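Local coordinates for protein beta-n-acetylhexosaminidase (PDB 2YLA) that probably hydrolyses terminal N-acetylglucosamine from N-glycans, as a family 20 glycoside hydrolase and virulence factor of Streptococcus pneumoniae, at residues F179-Y184 against D229-E234; I247-K252 against L309-Y314; L273-D278 against G323-I328; G277-I282 against E299-T304. The protein carries 1 engineered substitution. One frame throughout, in Å; residues are numbered along the deposited sequence.

Contact 1: F179-Y184 against D229-E234. Engineered in segment 179-184: Q183 (natural residue Glu). With NAG (2-acetamido-2-deoxy-beta-D-glucopyranose), chain E; MAN (alpha-D-mannopyranose), chain B.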
# COMPACT_ATOMS: atom_id res chain seq x y z
N PHE A 179 1.75 0.77 8.37
CA PHE A 179 2.20 -0.25 9.31
C PHE A 179 1.16 -1.36 9.57
O PHE A 179 1.40 -2.27 10.36
CB PHE A 179 2.74 0.36 10.62
CG PHE A 179 1.80 1.33 11.28
CD1 PHE A 179 0.83 0.87 12.17
CD2 PHE A 179 1.90 2.70 11.05
CE1 PHE A 179 -0.04 1.76 12.81
CE2 PHE A 179 1.04 3.59 11.67
CZ PHE A 179 0.07 3.13 12.56
N GLY A 180 0.03 -1.27 8.88
CA GLY A 180 -0.96 -2.35 8.85
C GLY A 180 -1.80 -2.53 10.10
O GLY A 180 -2.86 -1.90 10.24
N THR A 181 -1.32 -3.39 11.00
CA THR A 181 -2.00 -3.77 12.25
C THR A 181 -3.34 -4.49 12.06
O THR A 181 -4.23 -4.39 12.90
CB THR A 181 -2.14 -2.59 13.29
OG1 THR A 181 -3.07 -1.61 12.80
CG2 THR A 181 -0.81 -1.94 13.58
N ASP A 182 -3.46 -5.24 10.97
CA ASP A 182 -4.69 -5.98 10.67
C ASP A 182 -4.68 -7.42 11.21
O ASP A 182 -3.62 -8.02 11.40
CB ASP A 182 -4.96 -5.98 9.16
CG ASP A 182 -3.81 -6.57 8.35
OD1 ASP A 182 -2.67 -6.09 8.50
OD2 ASP A 182 -4.06 -7.51 7.56
N GLN A 183 -5.88 -7.95 11.45
CA GLN A 183 -6.10 -9.36 11.81
C GLN A 183 -5.08 -9.94 12.81
O GLN A 183 -4.22 -10.75 12.43
CB GLN A 183 -6.19 -10.22 10.55
CG GLN A 183 -7.07 -9.61 9.46
CD GLN A 183 -7.24 -10.49 8.24
OE1 GLN A 183 -6.25 -10.95 7.65
NE2 GLN A 183 -8.48 -10.72 7.85
N TYR A 184 -5.17 -9.51 14.07
CA TYR A 184 -4.28 -9.99 15.13
C TYR A 184 -4.53 -11.46 15.44
O TYR A 184 -5.68 -11.88 15.62
CB TYR A 184 -4.46 -9.15 16.40
CG TYR A 184 -3.43 -9.42 17.48
CD1 TYR A 184 -3.61 -10.44 18.41
CD2 TYR A 184 -2.27 -8.65 17.57
CE1 TYR A 184 -2.67 -10.70 19.39
CE2 TYR A 184 -1.31 -8.89 18.56
CZ TYR A 184 -1.52 -9.92 19.47
OH TYR A 184 -0.58 -10.17 20.45
N ASP A 229 -9.03 -2.57 11.12
CA ASP A 229 -9.38 -3.66 12.05
C ASP A 229 -9.28 -3.31 13.54
O ASP A 229 -10.28 -3.37 14.26
CB ASP A 229 -8.52 -4.91 11.78
CG ASP A 229 -8.64 -5.41 10.36
OD1 ASP A 229 -8.40 -4.62 9.42
OD2 ASP A 229 -8.93 -6.62 10.19
N GLY A 230 -8.08 -2.94 13.98
CA GLY A 230 -7.79 -2.75 15.40
C GLY A 230 -8.18 -1.42 15.99
O GLY A 230 -8.03 -1.22 17.20
N PHE A 231 -8.67 -0.51 15.16
CA PHE A 231 -9.04 0.83 15.62
C PHE A 231 -10.47 0.90 16.16
O PHE A 231 -11.43 0.64 15.44
CB PHE A 231 -8.82 1.86 14.51
CG PHE A 231 -7.38 2.24 14.32
CD1 PHE A 231 -6.51 1.42 13.62
CD2 PHE A 231 -6.89 3.43 14.87
CE1 PHE A 231 -5.18 1.77 13.45
CE2 PHE A 231 -5.56 3.79 14.71
CZ PHE A 231 -4.70 2.96 14.00
N TYR A 232 -10.57 1.24 17.45
CA TYR A 232 -11.84 1.37 18.17
C TYR A 232 -12.80 0.21 17.89
O TYR A 232 -13.96 0.41 17.52
CB TYR A 232 -12.50 2.74 17.90
CG TYR A 232 -11.66 3.89 18.41
CD1 TYR A 232 -11.70 4.27 19.75
CD2 TYR A 232 -10.82 4.60 17.55
CE1 TYR A 232 -10.93 5.32 20.22
CE2 TYR A 232 -10.05 5.66 18.01
CZ TYR A 232 -10.11 6.01 19.35
OH TYR A 232 -9.34 7.06 19.81
N TYR A 233 -12.29 -1.00 18.09
CA TYR A 233 -13.02 -2.23 17.83
C TYR A 233 -14.36 -2.27 18.56
O TYR A 233 -14.43 -2.06 19.77
CB TYR A 233 -12.16 -3.43 18.23
CG TYR A 233 -12.83 -4.77 18.04
CD1 TYR A 233 -12.91 -5.36 16.78
CD2 TYR A 233 -13.39 -5.46 19.12
CE1 TYR A 233 -13.51 -6.60 16.60
CE2 TYR A 233 -14.00 -6.69 18.95
CZ TYR A 233 -14.06 -7.26 17.69
OH TYR A 233 -14.67 -8.48 17.51
N GLU A 234 -15.41 -2.52 17.79
CA GLU A 234 -16.79 -2.63 18.28
C GLU A 234 -17.35 -1.28 18.75
O GLU A 234 -18.20 -1.22 19.63
CB GLU A 234 -16.91 -3.70 19.36
CG GLU A 234 -18.26 -4.38 19.45
CD GLU A 234 -18.26 -5.62 20.32
OE1 GLU A 234 -17.31 -5.80 21.12
OE2 GLU A 234 -19.20 -6.43 20.19
C1 NAG E . -8.07 -9.98 4.14
C2 NAG E . -6.64 -9.60 4.60
C3 NAG E . -5.52 -9.80 3.56
C4 NAG E . -5.97 -10.72 2.44
C5 NAG E . -7.22 -10.12 1.81
C6 NAG E . -7.68 -10.92 0.59
C7 NAG E . -6.74 -7.08 4.56
C8 NAG E . -6.57 -5.87 5.43
N2 NAG E . -6.55 -8.25 5.18
O3 NAG E . -4.38 -10.34 4.19
O4 NAG E . -4.93 -10.85 1.50
O5 NAG E . -8.31 -10.06 2.73
O6 NAG E . -8.23 -12.16 0.99
O7 NAG E . -7.05 -6.93 3.38
C1 MAN B . -10.66 -12.22 4.98
C2 MAN B . -9.33 -12.08 4.23
C3 MAN B . -8.62 -13.44 4.20
C4 MAN B . -8.47 -14.03 5.60
C5 MAN B . -9.80 -14.02 6.35
C6 MAN B . -9.64 -14.41 7.81
O2 MAN B . -8.50 -11.14 4.91
O3 MAN B . -7.34 -13.31 3.62
O4 MAN B . -7.97 -15.35 5.50
O5 MAN B . -10.41 -12.73 6.29
O6 MAN B . -10.42 -15.56 8.08
O HOH W 1 -6.01 -2.62 12.05

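Contact 2: I247-K252 against L309-Y314. With NAG (2-acetamido-2-deoxy-beta-D-glucopyranose), chain E; NAG (2-acetamido-2-deoxy-beta-D-glucopyranose), chain C.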
# COMPACT_ATOMS: atom_id res chain seq x y z
N ILE A 247 -6.70 5.99 7.91
CA ILE A 247 -7.32 4.67 7.95
C ILE A 247 -7.60 4.13 6.55
O ILE A 247 -8.41 4.68 5.80
CB ILE A 247 -8.61 4.65 8.81
CG1 ILE A 247 -8.31 5.07 10.26
CG2 ILE A 247 -9.28 3.28 8.77
CD1 ILE A 247 -7.31 4.17 11.01
N SER A 248 -6.90 3.05 6.21
CA SER A 248 -7.19 2.26 5.02
C SER A 248 -8.33 1.31 5.37
O SER A 248 -8.11 0.20 5.87
CB SER A 248 -5.92 1.51 4.59
OG SER A 248 -6.18 0.59 3.55
N TYR A 249 -9.56 1.76 5.13
CA TYR A 249 -10.75 1.00 5.53
C TYR A 249 -11.12 -0.03 4.47
O TYR A 249 -11.38 0.32 3.32
CB TYR A 249 -11.94 1.93 5.80
CG TYR A 249 -13.01 1.30 6.67
CD1 TYR A 249 -13.94 0.41 6.13
CD2 TYR A 249 -13.10 1.60 8.03
CE1 TYR A 249 -14.92 -0.17 6.92
CE2 TYR A 249 -14.08 1.02 8.84
CZ TYR A 249 -14.98 0.13 8.27
OH TYR A 249 -15.96 -0.44 9.05
N TRP A 250 -11.14 -1.30 4.86
CA TRP A 250 -11.41 -2.39 3.92
C TRP A 250 -12.72 -3.13 4.17
O TRP A 250 -13.37 -3.58 3.23
CB TRP A 250 -10.22 -3.35 3.82
CG TRP A 250 -10.09 -4.32 4.96
CD1 TRP A 250 -9.55 -4.08 6.18
CD2 TRP A 250 -10.48 -5.70 4.96
NE1 TRP A 250 -9.60 -5.21 6.96
CE2 TRP A 250 -10.16 -6.23 6.23
CE3 TRP A 250 -11.08 -6.55 4.01
CZ2 TRP A 250 -10.41 -7.56 6.58
CZ3 TRP A 250 -11.33 -7.87 4.36
CH2 TRP A 250 -11.00 -8.36 5.63
N SER A 251 -13.11 -3.26 5.44
CA SER A 251 -14.30 -4.02 5.82
C SER A 251 -14.75 -3.69 7.24
O SER A 251 -13.95 -3.24 8.06
CB SER A 251 -14.03 -5.52 5.71
OG SER A 251 -15.13 -6.28 6.21
N LYS A 252 -16.02 -3.92 7.52
CA LYS A 252 -16.54 -3.82 8.89
C LYS A 252 -16.50 -5.18 9.59
O LYS A 252 -16.84 -5.30 10.76
CB LYS A 252 -17.96 -3.25 8.89
CG LYS A 252 -18.37 -2.61 10.21
CD LYS A 252 -19.70 -1.90 10.11
CE LYS A 252 -20.85 -2.88 10.16
NZ LYS A 252 -22.13 -2.14 10.15
N LEU A 309 -17.43 3.42 1.04
CA LEU A 309 -16.68 2.60 1.99
C LEU A 309 -17.47 1.34 2.32
O LEU A 309 -18.70 1.37 2.36
CB LEU A 309 -16.39 3.40 3.26
CG LEU A 309 -15.44 4.59 3.08
CD1 LEU A 309 -15.86 5.75 3.95
CD2 LEU A 309 -13.99 4.20 3.36
N ALA A 310 -16.76 0.24 2.55
CA ALA A 310 -17.38 -1.05 2.85
C ALA A 310 -18.37 -0.94 4.01
O ALA A 310 -18.11 -0.24 4.99
CB ALA A 310 -16.32 -2.10 3.15
N SER A 311 -19.50 -1.63 3.86
CA SER A 311 -20.60 -1.68 4.85
C SER A 311 -21.52 -0.46 4.83
O SER A 311 -22.43 -0.36 5.65
CB SER A 311 -20.08 -1.97 6.27
OG SER A 311 -19.46 -0.83 6.85
N THR A 312 -21.29 0.45 3.90
CA THR A 312 -22.14 1.64 3.76
C THR A 312 -22.63 1.82 2.32
O THR A 312 -22.10 1.22 1.39
CB THR A 312 -21.43 2.93 4.23
OG1 THR A 312 -20.30 3.20 3.38
CG2 THR A 312 -20.96 2.81 5.68
N LYS A 313 -23.65 2.66 2.16
CA LYS A 313 -24.28 2.91 0.88
C LYS A 313 -24.04 4.36 0.44
O LYS A 313 -24.28 5.29 1.21
CB LYS A 313 -25.78 2.62 0.98
CG LYS A 313 -26.53 2.60 -0.34
CD LYS A 313 -28.04 2.59 -0.11
CE LYS A 313 -28.81 2.62 -1.42
NZ LYS A 313 -28.55 1.40 -2.25
N TYR A 314 -23.56 4.54 -0.78
CA TYR A 314 -23.30 5.87 -1.33
C TYR A 314 -24.42 6.29 -2.30
O TYR A 314 -24.93 5.46 -3.05
CB TYR A 314 -21.93 5.89 -2.03
CG TYR A 314 -21.41 7.27 -2.34
CD1 TYR A 314 -20.83 8.06 -1.35
CD2 TYR A 314 -21.51 7.80 -3.63
CE1 TYR A 314 -20.36 9.34 -1.62
CE2 TYR A 314 -21.04 9.08 -3.92
CZ TYR A 314 -20.46 9.84 -2.91
OH TYR A 314 -20.00 11.11 -3.20
C1 NAG E . -8.07 -9.98 4.14
C2 NAG E . -6.64 -9.60 4.60
C3 NAG E . -5.52 -9.80 3.56
C4 NAG E . -5.97 -10.72 2.44
C5 NAG E . -7.22 -10.12 1.81
C6 NAG E . -7.68 -10.92 0.59
C7 NAG E . -6.74 -7.08 4.56
C8 NAG E . -6.57 -5.87 5.43
N2 NAG E . -6.55 -8.25 5.18
O3 NAG E . -4.38 -10.34 4.19
O4 NAG E . -4.93 -10.85 1.50
O5 NAG E . -8.31 -10.06 2.73
O6 NAG E . -8.23 -12.16 0.99
O7 NAG E . -7.05 -6.93 3.38
C1 NAG C . -13.96 -10.60 2.41
C2 NAG C . -14.45 -9.16 2.30
C3 NAG C . -14.79 -8.87 0.83
C4 NAG C . -13.63 -9.27 -0.10
C5 NAG C . -13.01 -10.63 0.25
C6 NAG C . -11.70 -10.84 -0.49
C7 NAG C . -16.84 -8.88 3.24
C8 NAG C . -17.59 -9.31 2.01
N2 NAG C . -15.50 -8.84 3.28
O3 NAG C . -15.11 -7.51 0.65
O4 NAG C . -14.10 -9.29 -1.43
O5 NAG C . -12.77 -10.73 1.64
O6 NAG C . -10.98 -11.89 0.12
O7 NAG C . -17.51 -8.57 4.23
O HOH W 2 -13.86 0.71 2.60
O HOH W 3 -21.81 0.68 8.43

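Contact 3: L273-D278 against G323-I328. With NAG (2-acetamido-2-deoxy-beta-D-glucopyranose), chain C.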
# COMPACT_ATOMS: atom_id res chain seq x y z
N LEU A 273 -8.62 6.13 3.42
CA LEU A 273 -8.25 5.68 2.09
C LEU A 273 -9.17 4.51 1.79
O LEU A 273 -9.04 3.44 2.38
CB LEU A 273 -6.78 5.23 2.03
CG LEU A 273 -6.26 4.77 0.66
CD1 LEU A 273 -6.27 5.90 -0.36
CD2 LEU A 273 -4.87 4.18 0.78
N ASN A 274 -10.13 4.75 0.89
CA ASN A 274 -11.16 3.77 0.56
C ASN A 274 -10.56 2.52 -0.07
O ASN A 274 -10.27 2.47 -1.27
CB ASN A 274 -12.22 4.40 -0.35
CG ASN A 274 -13.47 3.55 -0.48
OD1 ASN A 274 -13.67 2.58 0.25
ND2 ASN A 274 -14.33 3.92 -1.43
N THR A 275 -10.36 1.50 0.77
CA THR A 275 -9.73 0.25 0.37
C THR A 275 -10.79 -0.86 0.36
O THR A 275 -10.58 -1.96 0.88
CB THR A 275 -8.54 -0.08 1.30
OG1 THR A 275 -7.69 1.06 1.39
CG2 THR A 275 -7.73 -1.27 0.79
N ASN A 276 -11.93 -0.53 -0.25
CA ASN A 276 -13.10 -1.40 -0.28
C ASN A 276 -12.76 -2.82 -0.72
O ASN A 276 -12.19 -3.03 -1.79
CB ASN A 276 -14.15 -0.80 -1.22
CG ASN A 276 -15.56 -1.27 -0.91
OD1 ASN A 276 -15.83 -2.47 -0.83
ND2 ASN A 276 -16.47 -0.32 -0.74
N GLY A 277 -13.13 -3.79 0.12
CA GLY A 277 -12.87 -5.20 -0.14
C GLY A 277 -13.51 -5.75 -1.40
O GLY A 277 -13.09 -6.79 -1.91
N ASP A 278 -14.53 -5.05 -1.90
CA ASP A 278 -15.21 -5.42 -3.15
C ASP A 278 -14.27 -5.46 -4.35
O ASP A 278 -14.48 -6.25 -5.28
CB ASP A 278 -16.35 -4.45 -3.45
CG ASP A 278 -17.52 -4.59 -2.49
OD1 ASP A 278 -17.47 -5.45 -1.58
OD2 ASP A 278 -18.49 -3.82 -2.65
N GLY A 323 -9.18 9.43 -1.05
CA GLY A 323 -9.15 8.72 -2.32
C GLY A 323 -9.44 7.24 -2.16
O GLY A 323 -9.92 6.81 -1.11
N SER A 324 -9.13 6.46 -3.19
CA SER A 324 -9.44 5.03 -3.18
C SER A 324 -8.23 4.16 -3.51
O SER A 324 -7.32 4.59 -4.21
CB SER A 324 -10.59 4.72 -4.13
OG SER A 324 -11.82 5.20 -3.60
N MET A 325 -8.25 2.93 -2.98
CA MET A 325 -7.21 1.94 -3.25
C MET A 325 -7.79 0.62 -3.77
O MET A 325 -8.74 0.08 -3.20
CB MET A 325 -6.34 1.71 -2.01
CG MET A 325 -5.18 0.74 -2.23
SD MET A 325 -3.79 0.93 -1.10
CE MET A 325 -4.43 0.24 0.42
N LEU A 326 -7.21 0.12 -4.85
CA LEU A 326 -7.55 -1.19 -5.41
C LEU A 326 -6.46 -2.18 -5.01
O LEU A 326 -5.27 -1.93 -5.24
CB LEU A 326 -7.65 -1.10 -6.93
CG LEU A 326 -8.26 -2.27 -7.70
CD1 LEU A 326 -9.70 -1.97 -8.03
CD2 LEU A 326 -7.49 -2.49 -8.97
N SER A 327 -6.86 -3.30 -4.42
CA SER A 327 -5.89 -4.19 -3.77
C SER A 327 -5.78 -5.59 -4.38
O SER A 327 -6.77 -6.31 -4.52
CB SER A 327 -6.19 -4.28 -2.27
OG SER A 327 -6.28 -2.99 -1.70
N ILE A 328 -4.54 -5.95 -4.74
CA ILE A 328 -4.20 -7.26 -5.29
C ILE A 328 -3.44 -8.07 -4.23
O ILE A 328 -2.44 -7.60 -3.69
CB ILE A 328 -3.33 -7.14 -6.57
CG1 ILE A 328 -3.98 -6.20 -7.60
CG2 ILE A 328 -3.03 -8.52 -7.17
CD1 ILE A 328 -5.26 -6.73 -8.27
C1 NAG C . -13.96 -10.60 2.41
C2 NAG C . -14.45 -9.16 2.30
C3 NAG C . -14.79 -8.87 0.83
C4 NAG C . -13.63 -9.27 -0.10
C5 NAG C . -13.01 -10.63 0.25
C6 NAG C . -11.70 -10.84 -0.49
C7 NAG C . -16.84 -8.88 3.24
C8 NAG C . -17.59 -9.31 2.01
N2 NAG C . -15.50 -8.84 3.28
O3 NAG C . -15.11 -7.51 0.65
O4 NAG C . -14.10 -9.29 -1.43
O5 NAG C . -12.77 -10.73 1.64
O6 NAG C . -10.98 -11.89 0.12
O7 NAG C . -17.51 -8.57 4.23
O HOH W 4 -9.17 -2.61 -2.56

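Contact 4: G277-I282 against E299-T304. With NAG (2-acetamido-2-deoxy-beta-D-glucopyranose), chain C; NAG (2-acetamido-2-deoxy-beta-D-glucopyranose), chain E.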
# COMPACT_ATOMS: atom_id res chain seq x y z
N GLY A 277 -13.13 -3.79 0.12
CA GLY A 277 -12.87 -5.20 -0.14
C GLY A 277 -13.51 -5.75 -1.40
O GLY A 277 -13.09 -6.79 -1.91
N ASP A 278 -14.53 -5.05 -1.90
CA ASP A 278 -15.21 -5.42 -3.15
C ASP A 278 -14.27 -5.46 -4.35
O ASP A 278 -14.48 -6.25 -5.28
CB ASP A 278 -16.35 -4.45 -3.45
CG ASP A 278 -17.52 -4.59 -2.49
OD1 ASP A 278 -17.47 -5.45 -1.58
OD2 ASP A 278 -18.49 -3.82 -2.65
N TRP A 279 -13.26 -4.59 -4.33
CA TRP A 279 -12.32 -4.46 -5.44
C TRP A 279 -11.12 -5.41 -5.32
O TRP A 279 -10.17 -5.33 -6.09
CB TRP A 279 -11.82 -3.01 -5.53
CG TRP A 279 -12.90 -1.96 -5.63
CD1 TRP A 279 -14.06 -2.03 -6.36
CD2 TRP A 279 -12.91 -0.67 -5.00
NE1 TRP A 279 -14.79 -0.87 -6.20
CE2 TRP A 279 -14.10 -0.02 -5.38
CE3 TRP A 279 -12.02 -0.00 -4.15
CZ2 TRP A 279 -14.43 1.27 -4.93
CZ3 TRP A 279 -12.34 1.28 -3.70
CH2 TRP A 279 -13.54 1.90 -4.10
N TYR A 280 -11.19 -6.33 -4.35
CA TYR A 280 -10.10 -7.26 -4.04
C TYR A 280 -9.93 -8.36 -5.08
O TYR A 280 -10.91 -8.98 -5.51
CB TYR A 280 -10.33 -7.91 -2.68
CG TYR A 280 -9.83 -7.13 -1.48
CD1 TYR A 280 -9.59 -5.76 -1.55
CD2 TYR A 280 -9.62 -7.77 -0.26
CE1 TYR A 280 -9.14 -5.05 -0.45
CE2 TYR A 280 -9.17 -7.07 0.85
CZ TYR A 280 -8.93 -5.71 0.74
OH TYR A 280 -8.48 -5.01 1.83
N TYR A 281 -8.68 -8.62 -5.45
CA TYR A 281 -8.34 -9.81 -6.23
C TYR A 281 -7.18 -10.59 -5.60
O TYR A 281 -6.08 -10.06 -5.43
CB TYR A 281 -8.03 -9.48 -7.69
CG TYR A 281 -7.57 -10.67 -8.51
CD1 TYR A 281 -8.29 -11.87 -8.50
CD2 TYR A 281 -6.42 -10.61 -9.28
CE1 TYR A 281 -7.87 -12.98 -9.25
CE2 TYR A 281 -5.99 -11.71 -10.03
CZ TYR A 281 -6.72 -12.88 -10.01
OH TYR A 281 -6.31 -13.97 -10.74
N ILE A 282 -7.46 -11.85 -5.26
CA ILE A 282 -6.47 -12.79 -4.75
C ILE A 282 -5.97 -13.61 -5.93
O ILE A 282 -6.76 -14.24 -6.63
CB ILE A 282 -7.07 -13.73 -3.68
CG1 ILE A 282 -7.50 -12.95 -2.44
CG2 ILE A 282 -6.08 -14.80 -3.26
CD1 ILE A 282 -8.94 -12.52 -2.46
N GLU A 299 -16.33 -6.55 -11.81
CA GLU A 299 -17.75 -6.22 -11.76
C GLU A 299 -18.04 -5.16 -10.70
O GLU A 299 -18.73 -4.18 -10.97
CB GLU A 299 -18.57 -7.49 -11.50
CG GLU A 299 -20.06 -7.31 -11.33
CD GLU A 299 -20.75 -8.59 -10.87
OE1 GLU A 299 -20.30 -9.69 -11.26
OE2 GLU A 299 -21.73 -8.50 -10.10
N ASN A 300 -17.49 -5.36 -9.50
CA ASN A 300 -17.65 -4.42 -8.38
C ASN A 300 -16.92 -3.10 -8.63
O ASN A 300 -17.21 -2.09 -7.99
CB ASN A 300 -17.15 -5.04 -7.08
CG ASN A 300 -18.01 -6.19 -6.60
OD1 ASN A 300 -17.55 -7.04 -5.83
ND2 ASN A 300 -19.26 -6.24 -7.05
N THR A 301 -15.98 -3.13 -9.57
CA THR A 301 -15.29 -1.94 -10.04
C THR A 301 -16.29 -0.90 -10.60
O THR A 301 -16.04 0.31 -10.54
CB THR A 301 -14.22 -2.34 -11.08
OG1 THR A 301 -12.92 -2.16 -10.51
CG2 THR A 301 -14.32 -1.53 -12.32
N GLY A 302 -17.42 -1.40 -11.11
CA GLY A 302 -18.51 -0.55 -11.60
C GLY A 302 -19.71 -0.50 -10.67
O GLY A 302 -20.38 0.53 -10.58
N LYS A 303 -19.98 -1.61 -9.99
CA LYS A 303 -21.11 -1.69 -9.05
C LYS A 303 -20.88 -0.92 -7.75
O LYS A 303 -21.79 -0.29 -7.24
CB LYS A 303 -21.47 -3.15 -8.74
CG LYS A 303 -22.28 -3.84 -9.84
CD LYS A 303 -22.47 -5.33 -9.56
CE LYS A 303 -23.80 -5.65 -8.87
NZ LYS A 303 -23.85 -5.25 -7.43
N THR A 304 -19.65 -0.97 -7.23
CA THR A 304 -19.30 -0.24 -6.01
C THR A 304 -18.71 1.13 -6.37
O THR A 304 -17.64 1.20 -6.99
CB THR A 304 -18.31 -1.05 -5.12
OG1 THR A 304 -18.84 -2.35 -4.87
CG2 THR A 304 -18.08 -0.34 -3.79
C1 NAG C . -13.96 -10.60 2.41
C2 NAG C . -14.45 -9.16 2.30
C3 NAG C . -14.79 -8.87 0.83
C4 NAG C . -13.63 -9.27 -0.10
C5 NAG C . -13.01 -10.63 0.25
C6 NAG C . -11.70 -10.84 -0.49
C7 NAG C . -16.84 -8.88 3.24
C8 NAG C . -17.59 -9.31 2.01
N2 NAG C . -15.50 -8.84 3.28
O3 NAG C . -15.11 -7.51 0.65
O4 NAG C . -14.10 -9.29 -1.43
O5 NAG C . -12.77 -10.73 1.64
O6 NAG C . -10.98 -11.89 0.12
O7 NAG C . -17.51 -8.57 4.23
C1 NAG E . -8.07 -9.98 4.14
C2 NAG E . -6.64 -9.60 4.60
C3 NAG E . -5.52 -9.80 3.56
C4 NAG E . -5.97 -10.72 2.44
C5 NAG E . -7.22 -10.12 1.81
C6 NAG E . -7.68 -10.92 0.59
C7 NAG E . -6.74 -7.08 4.56
C8 NAG E . -6.57 -5.87 5.43
N2 NAG E . -6.55 -8.25 5.18
O3 NAG E . -4.38 -10.34 4.19
O4 NAG E . -4.93 -10.85 1.50
O5 NAG E . -8.31 -10.06 2.73
O6 NAG E . -8.23 -12.16 0.99
O7 NAG E . -7.05 -6.93 3.38

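Contact 1: F179-Y184 against D229-E234
D229 meets Q183, an engineered residue that is Glu in the natural sequence, across the mouth of the barrel: OD2 of D229 lies 3.6 Å from Q183 CG, with the carboxylate and amide planes 79° apart. The other oxygen, OD1, rests 3.7 Å from D182 CB. The carboxylate itself is held by Y257 OH and W250 NE1. Beyond CG the Q183 chain is extended, and its NE2 donates to mannose O2 at 3.0 Å. D182 OD2 lies 3.5 Å from N2 of NAG in chain E, in the same glycan; in the natural sequence these two positions are Asp-Glu, consistent with the catalytic pair of family 20. At the other end T181 and F231 cross at about a right angle, OG1 lying 4.0 Å from CE1. One water joins the backbones, donating to T181 O (2.7 Å) and accepting from G230 N (2.8 Å). The contact continues the pairing of strands 176-180 and 223-227, with helices 193-199 and 203-219 packed alongside.

Contact 2: I247-K252 against L309-Y314
Apolar packing starts at Y249, whose CB lies 3.9 Å from L309 CD2 and whose CE1 is 4.5 Å from A310 CB. CG of Y249 stands anti to the backbone N (chi1 -159°), which sends the ring along the L309-T312 turn. The methyl of A310 is set against the backbone of W250 and S251. Farther out, the aliphatic part of K252 runs beside S311, with CB 3.6 Å from S311 CB.

Among polar groups, A310 O approaches the Y249 ring obliquely, 3.7 Å from CE1, and the tyrosine hydroxyl is bonded beyond the two segments, to A260 O. The polar links between the segments pass through water. One molecule donates to Y249 O at 2.6 Å and accepts from A310 N; a second, near the surface, donates to S311 O and takes only a weak bond from K252 NZ. Within the type II turn, L309 O receives both T312 N and T312 OG1 from the same face of its carbonyl plane.

Sugar contacts lie on the far side of 247-252. S251 CB and the acetamide methyl C8 of NAG in chain E lie over opposite faces of the W250 indole, both offset toward its rim, with C8 3.4 Å above the plane, consistent with the tryptophan-lined sugar pocket of family 20.

Strand 246-249 lies between strands 223-227 and 272-274, while helix 262-267 packs against Y249 and S311.

Contact 3: L273-D278 against G323-I328
L273-D278 and G323-I328 meet in a short parallel pairing within the TIM barrel, at the end of strand 272-274 where it runs beside strand 321-329, centred on N274 and S324. N274 makes both backbone bonds: its N donates to G323 O at 2.9 Å, and its O accepts from M325 N at 2.7 Å, a nearly straight bond (172°) whose donor nevertheless stands above the carbonyl plane. S324 CA adds a CA-H...O contact to the same oxygen.

On one side of the sheet, L273 and M325 meet at about a right angle, L273 CD2 lying 3.9 Å from M325 SD. The methionine bends at chi3 (74°), which turns CE to T275, whose side chain lies alongside and points the same way. T275 OG1 donates to L273 O and also pairs with S248 OG. The other side carries N274 and S324, with N274 CB 3.4 Å from S324 OG; their polar ends share F306 O.

Beyond this pairing the chains diverge, and a water bridges them by donating to N276 O and M325 O (2.8 Å) and accepting from S327 OG. N276 OD1 takes D278 N in an Asx turn, which leads into the 3-10 segment by the sugar.

Strand 10-16 flanks strand 321-329 on its other edge and meets M325 and S327, while helix 339-351 covers L326 and I328.

Contact 4: G277-I282 against E299-T304
T304 OG1 donates to D278 OD2 over 2.7 Å, using the carboxylate's anti lone pair, away from OD1. The two side chains cross at about a right angle. The bond links the residue just after helix 294-303 to the 3-10 segment. Beside it, N300 packs its CB 3.8 Å from D278 CB.

W279 presents its pyrrole edge to the helix end. NE1 gives a weak, bent bond to N300 O (3.2 Å, 132°), an oxygen that also accepts T304 N in the helical pattern. T304 O lies near the ring plane at the same edge, 3.6 Å from W279 NE1. T301 CA approaches the indole obliquely at CD1 (3.9 Å). N300 O and T304 O thus both meet the indole at its edge.

Sugar contacts fall on the side remote from the helix. G277 O accepts from O4 of NAG in chain C at 2.7 Å, and Y280 OH donates to the acetamide O7 of NAG in chain E at 2.9 Å.

The contact lies within the beta-alpha-beta unit of strand 281-282, helix 294-303 and strand 321-329; W279 also meets S324 and L326 of that last strand, and helix 339-351 packs on T301 and brings the ring of F349 against W279.

How the contacts relate
All four contacts reach the TIM-barrel sheet, and each touches the bound glycan with at least one residue, contact 3 only through 277-278. Contacts 1 and 2 are coupled by a probable hydrogen bond from W250 NE1 to D229 OD1 (2.8 Å). Contacts 2 and 3 join along neighbouring strands, with S248 OG 2.7 Å from T275 OG1. Contacts 3 and 4 share G277 and D278, and Y281 N reaches S327 O at 3.1 Å; W250 O, 3.1 Å from G277 N, ties contact 2 to contact 4. Contacts 1 and 3 do not touch, their nearest atoms being about 9 Å apart. NAG of chain E touches contacts 1, 2 and 4, whereas NAG of chain C touches 2, 3 and 4.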